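Alpha-fucosidase (Bifidobacterium bifidum, PDB 2EAB) is a 1,2-alpha-L-fucosidase whose catalytic portion, described here, probably hydrolyses terminal alpha-1,2-linked L-fucose from glycans. Local coordinates at residues 483-488 against 502-507; 423-428 against 509-514. All blocks are in the same frame, centred on the assembly; numbering follows the deposited sequence.

In the fold
Both contacts are buried in the glycoside hydrolase family 95 catalytic domain, an (alpha/alpha)6 barrel in this family, with their centres 11 Å apart. Contact 2 begins and ends the order along the chain, 423-428, then 483-488, 502-507 and 509-514, so that contact 1 lies wholly between its halves. Helix 507-520 joins them directly: its first residue, A507, belongs to contact 1, its next turns to contact 2. They are also linked through strand 419-420, just ahead of helix 424-428, which pairs antiparallel with strand 486-487. Contact 2 is helix against helix, about 8 Å from the chain's centre; contact 1, a loop packed on a loop and strand, lies farther out at about 16 Å.

Contact 1: 483-488 against 502-507; sequences AHTENT and GWSPAA
H484 lays its imidazole against W503 and P505, and this is the dense end of the contact. Its NE2 sits over one face of the indole, toward the rim, 3.4 Å from W503 CE3, the two planes oblique at 44°. P505 CD lies over the same indole face and 3.7 Å from H484 CD2, so ring and proline share it. F499 also stacks on W503. Segment 502-507 links helices 499-502 and 507-520 in the catalytic domain, with a type I turn from S504 to A507, and packs against the chain leading into strand 486-487. A507 CB rests on the carbonyl of H484, and P505 CA directs a nearly straight CA-H...O contact (169° at H) at A483 O, a buried oxygen with no conventional hydrogen-bond partner. T485 OG1 and S504 OG are 2.6 Å apart in a short hydrogen bond; S504 holds its OG between its backbone N and carbonyl carbon (chi1 64°), which sets it beside T485 OG1. Beyond T485 the segments diverge, and a water spans the gap, accepting from E486 N and donating to G502 O (2.8 Å). The ND1 bond to the carbonyl of T493 implies that H484 ND1 is the donor, and that bond would hold the ring's rotation, with NE2 at the indole.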
loop_
_atom_site.group_PDB
_atom_site.type_symbol
_atom_site.label_atom_id
_atom_site.label_comp_id
_atom_site.label_asym_id
_atom_site.label_seq_id
_atom_site.Cartn_x
_atom_site.Cartn_y
_atom_site.Cartn_z
ATOM N N ALA A 483 -13.480 -5.138 11.605
ATOM C CA ALA A 483 -12.169 -5.764 11.479
ATOM C C ALA A 483 -11.155 -4.861 12.160
ATOM O O ALA A 483 -11.443 -3.696 12.454
ATOM C CB ALA A 483 -11.802 -6.010 10.026
ATOM N N HIS A 484 -9.961 -5.399 12.386
ATOM C CA HIS A 484 -8.981 -4.738 13.223
ATOM C C HIS A 484 -7.639 -4.574 12.492
ATOM O O HIS A 484 -7.635 -4.305 11.291
ATOM C CB HIS A 484 -8.932 -5.479 14.557
ATOM C CG HIS A 484 -10.169 -5.278 15.369
ATOM N ND1 HIS A 484 -11.307 -6.056 15.264
ATOM C CD2 HIS A 484 -10.454 -4.318 16.275
ATOM C CE1 HIS A 484 -12.228 -5.590 16.094
ATOM N NE2 HIS A 484 -11.729 -4.539 16.721
ATOM N N THR A 485 -6.512 -4.667 13.201
ATOM C CA THR A 485 -5.207 -4.418 12.583
ATOM C C THR A 485 -4.708 -5.609 11.764
ATOM O O THR A 485 -4.476 -5.499 10.560
ATOM C CB THR A 485 -4.139 -4.005 13.626
ATOM O OG1 THR A 485 -4.483 -2.731 14.185
ATOM C CG2 THR A 485 -2.768 -3.900 12.985
ATOM N N GLU A 486 -4.515 -6.741 12.432
ATOM C CA GLU A 486 -3.922 -7.902 11.786
ATOM C C GLU A 486 -4.977 -8.661 11.005
ATOM O O GLU A 486 -5.905 -9.218 11.588
ATOM C CB GLU A 486 -3.276 -8.825 12.812
ATOM C CG GLU A 486 -2.174 -8.181 13.619
ATOM C CD GLU A 486 -1.396 -9.200 14.411
ATOM O OE1 GLU A 486 -2.003 -10.186 14.889
ATOM O OE2 GLU A 486 -0.167 -9.017 14.563
ATOM N N ASN A 487 -4.814 -8.673 9.685
ATOM C CA ASN A 487 -5.724 -9.335 8.770
ATOM C C ASN A 487 -4.973 -10.327 7.895
ATOM O O ASN A 487 -3.737 -10.320 7.844
ATOM C CB ASN A 487 -6.485 -8.288 7.955
ATOM C CG ASN A 487 -7.633 -7.689 8.736
ATOM O OD1 ASN A 487 -8.738 -8.231 8.734
ATOM N ND2 ASN A 487 -7.373 -6.593 9.439
ATOM N N THR A 488 -5.721 -11.210 7.242
ATOM C CA THR A 488 -5.114 -12.315 6.505
ATOM C C THR A 488 -5.873 -12.557 5.202
ATOM O O THR A 488 -6.748 -11.777 4.824
ATOM C CB THR A 488 -5.127 -13.622 7.328
ATOM O OG1 THR A 488 -6.475 -14.091 7.421
ATOM C CG2 THR A 488 -4.525 -13.431 8.716
ATOM N N GLY A 502 -3.924 -5.139 19.269
ATOM C CA GLY A 502 -4.894 -6.021 18.626
ATOM C C GLY A 502 -6.241 -5.419 18.278
ATOM O O GLY A 502 -6.909 -5.913 17.366
ATOM N N TRP A 503 -6.649 -4.380 19.002
ATOM C CA TRP A 503 -7.974 -3.778 18.844
ATOM C C TRP A 503 -7.859 -2.442 18.133
ATOM O O TRP A 503 -7.164 -1.544 18.605
ATOM C CB TRP A 503 -8.629 -3.590 20.215
ATOM C CG TRP A 503 -9.952 -2.881 20.174
ATOM C CD1 TRP A 503 -10.162 -1.529 20.189
ATOM C CD2 TRP A 503 -11.249 -3.486 20.119
ATOM N NE1 TRP A 503 -11.507 -1.258 20.157
ATOM C CE2 TRP A 503 -12.198 -2.440 20.103
ATOM C CE3 TRP A 503 -11.703 -4.811 20.091
ATOM C CZ2 TRP A 503 -13.573 -2.678 20.054
ATOM C CZ3 TRP A 503 -13.067 -5.046 20.029
ATOM C CH2 TRP A 503 -13.985 -3.984 20.011
ATOM N N SER A 504 -8.542 -2.317 17.000
ATOM C CA SER A 504 -8.543 -1.075 16.248
ATOM C C SER A 504 -9.649 -1.080 15.205
ATOM O O SER A 504 -9.367 -1.148 14.014
ATOM C CB SER A 504 -7.193 -0.864 15.563
ATOM O OG SER A 504 -6.948 -1.881 14.603
ATOM N N PRO A 505 -10.912 -0.986 15.644
ATOM C CA PRO A 505 -12.000 -1.108 14.681
ATOM C C PRO A 505 -12.094 0.048 13.694
ATOM O O PRO A 505 -12.738 -0.100 12.653
ATOM C CB PRO A 505 -13.248 -1.184 15.561
ATOM C CG PRO A 505 -12.863 -0.518 16.829
ATOM C CD PRO A 505 -11.408 -0.819 17.019
ATOM N N ALA A 506 -11.467 1.184 14.001
ATOM C CA ALA A 506 -11.436 2.288 13.044
ATOM C C ALA A 506 -10.547 1.980 11.835
ATOM O O ALA A 506 -10.513 2.761 10.878
ATOM C CB ALA A 506 -11.027 3.592 13.713
ATOM N N ALA A 507 -9.851 0.843 11.874
ATOM C CA ALA A 507 -9.110 0.349 10.720
ATOM C C ALA A 507 -10.009 0.216 9.489
ATOM O O ALA A 507 -9.557 0.443 8.359
ATOM C CB ALA A 507 -8.469 -0.989 11.042
HETATM O O HOH W 1 -5.579 -6.921 15.154
#

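Contact 2: 423-428 against 509-514; sequences VNLQMN and PWILQN
Q426 folds its aliphatic stem over the indole of W510: CG stands 3.5 Å from the centroid of the five-membered ring and 6° off its normal, a CH-pi contact through the face. The bend is at chi2 (82°), which curls the side chain back alongside its own helix. OE1 thereby accepts a weak bond of 2.9 Å from V423 N, the backbone N of the N-cap residue, while NE2 donates to the carbonyl of M421. Both ends of the amide are thus held near the helix start, and its plane is tilted against the indole. Helix 424-428 and the 509-514 part of helix 507-520 run nearly parallel, at 6°, their axes 9.5 Å apart, consistent with side-by-side packing inside the (alpha/alpha)6 barrel of family 95. W510 CG trails anti to the backbone N, which carries the six-membered ring to the helix start, where CH2 touches V423 CB at 3.6 Å. I511 CD1 fits beside the Q426 bend, 3.9 Å from Q426 CG, and meets L425 CG at 4.0 Å; L444 and V448 of helix 442-450 pack behind L425 and I511 respectively. One turn on, the N514 amide lies against the backbone carbonyl and CG of Q426, its plane turned steeply to the glutamine amide.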
loop_
_atom_site.group_PDB
_atom_site.type_symbol
_atom_site.label_atom_id
_atom_site.label_comp_id
_atom_site.label_asym_id
_atom_site.label_seq_id
_atom_site.Cartn_x
_atom_site.Cartn_y
_atom_site.Cartn_z
ATOM N N VAL A 423 -2.310 1.307 9.217
ATOM C CA VAL A 423 -1.455 2.294 8.526
ATOM C C VAL A 423 -0.771 1.658 7.317
ATOM O O VAL A 423 -0.590 2.318 6.294
ATOM C CB VAL A 423 -0.405 3.040 9.421
ATOM C CG1 VAL A 423 0.698 2.105 9.920
ATOM C CG2 VAL A 423 0.206 4.227 8.662
ATOM N N ASN A 424 -0.391 0.390 7.436
ATOM C CA ASN A 424 0.509 -0.206 6.452
ATOM C C ASN A 424 -0.177 -0.502 5.128
ATOM O O ASN A 424 0.291 -0.072 4.074
ATOM C CB ASN A 424 1.164 -1.472 6.998
ATOM C CG ASN A 424 1.859 -1.245 8.323
ATOM O OD1 ASN A 424 3.052 -0.917 8.375
ATOM N ND2 ASN A 424 1.119 -1.384 9.399
ATOM N N LEU A 425 -1.296 -1.215 5.186
ATOM C CA LEU A 425 -2.055 -1.504 3.975
ATOM C C LEU A 425 -2.566 -0.213 3.333
ATOM O O LEU A 425 -2.583 -0.082 2.104
ATOM C CB LEU A 425 -3.202 -2.473 4.272
ATOM C CG LEU A 425 -3.989 -2.970 3.056
ATOM C CD1 LEU A 425 -3.095 -3.728 2.078
ATOM C CD2 LEU A 425 -5.172 -3.819 3.486
ATOM N N GLN A 426 -2.972 0.737 4.172
ATOM C CA GLN A 426 -3.363 2.061 3.700
ATOM C C GLN A 426 -2.234 2.688 2.884
ATOM O O GLN A 426 -2.460 3.184 1.778
ATOM C CB GLN A 426 -3.722 2.969 4.877
ATOM C CG GLN A 426 -5.059 2.657 5.551
ATOM C CD GLN A 426 -5.014 1.528 6.576
ATOM O OE1 GLN A 426 -3.958 0.943 6.859
ATOM N NE2 GLN A 426 -6.175 1.227 7.148
ATOM N N MET A 427 -1.021 2.666 3.436
ATOM C CA MET A 427 0.143 3.249 2.775
ATOM C C MET A 427 0.441 2.593 1.426
ATOM O O MET A 427 0.807 3.278 0.467
ATOM C CB MET A 427 1.362 3.189 3.691
ATOM C CG MET A 427 2.533 4.005 3.179
ATOM S SD MET A 427 3.902 4.137 4.327
ATOM C CE MET A 427 3.081 4.825 5.773
ATOM N N ASN A 428 0.265 1.274 1.352
ATOM C CA ASN A 428 0.440 0.552 0.093
ATOM C C ASN A 428 -0.428 1.129 -1.017
ATOM O O ASN A 428 -0.078 1.022 -2.194
ATOM C CB ASN A 428 0.079 -0.926 0.251
ATOM C CG ASN A 428 1.119 -1.726 1.013
ATOM O OD1 ASN A 428 2.026 -1.181 1.639
ATOM N ND2 ASN A 428 0.962 -3.044 0.984
ATOM N N PRO A 509 -13.113 1.984 8.790
ATOM C CA PRO A 509 -13.201 3.361 8.288
ATOM C C PRO A 509 -11.944 3.819 7.532
ATOM O O PRO A 509 -12.048 4.351 6.429
ATOM C CB PRO A 509 -13.423 4.176 9.568
ATOM C CG PRO A 509 -14.238 3.255 10.432
ATOM C CD PRO A 509 -13.710 1.860 10.138
ATOM N N TRP A 510 -10.763 3.600 8.098
ATOM C CA TRP A 510 -9.544 4.069 7.453
ATOM C C TRP A 510 -9.320 3.444 6.070
ATOM O O TRP A 510 -9.115 4.166 5.093
ATOM C CB TRP A 510 -8.339 3.838 8.351
ATOM C CG TRP A 510 -7.114 4.613 7.957
ATOM C CD1 TRP A 510 -6.938 5.404 6.849
ATOM C CD2 TRP A 510 -5.888 4.646 8.671
ATOM N NE1 TRP A 510 -5.674 5.936 6.848
ATOM C CE2 TRP A 510 -5.002 5.477 7.952
ATOM C CE3 TRP A 510 -5.446 4.046 9.859
ATOM C CZ2 TRP A 510 -3.700 5.737 8.391
ATOM C CZ3 TRP A 510 -4.160 4.306 10.299
ATOM C CH2 TRP A 510 -3.298 5.137 9.563
ATOM N N ILE A 511 -9.357 2.117 5.976
ATOM C CA ILE A 511 -9.150 1.484 4.674
ATOM C C ILE A 511 -10.254 1.871 3.682
ATOM O O ILE A 511 -10.011 1.921 2.480
ATOM C CB ILE A 511 -8.972 -0.057 4.787
ATOM C CG1 ILE A 511 -8.208 -0.611 3.578
ATOM C CG2 ILE A 511 -10.310 -0.767 4.981
ATOM C CD1 ILE A 511 -6.749 -0.162 3.505
ATOM N N LEU A 512 -11.449 2.167 4.188
ATOM C CA LEU A 512 -12.506 2.695 3.326
ATOM C C LEU A 512 -12.149 4.023 2.669
ATOM O O LEU A 512 -12.694 4.350 1.607
ATOM C CB LEU A 512 -13.840 2.783 4.059
ATOM C CG LEU A 512 -14.518 1.427 4.295
ATOM C CD1 LEU A 512 -15.661 1.578 5.286
ATOM C CD2 LEU A 512 -15.004 0.783 3.005
ATOM N N GLN A 513 -11.251 4.793 3.281
ATOM C CA GLN A 513 -10.757 5.993 2.604
ATOM C C GLN A 513 -10.053 5.637 1.303
ATOM O O GLN A 513 -10.315 6.249 0.265
ATOM C CB GLN A 513 -9.812 6.799 3.482
ATOM C CG GLN A 513 -10.482 7.514 4.632
ATOM C CD GLN A 513 -9.578 8.534 5.292
ATOM O OE1 GLN A 513 -8.898 9.300 4.615
ATOM N NE2 GLN A 513 -9.590 8.568 6.620
ATOM N N ASN A 514 -9.155 4.652 1.357
ATOM C CA ASN A 514 -8.449 4.216 0.152
ATOM C C ASN A 514 -9.425 3.733 -0.911
ATOM O O ASN A 514 -9.234 3.973 -2.103
ATOM C CB ASN A 514 -7.469 3.079 0.461
ATOM C CG ASN A 514 -6.322 3.497 1.354
ATOM O OD1 ASN A 514 -5.204 3.734 0.884
ATOM N ND2 ASN A 514 -6.576 3.550 2.645
#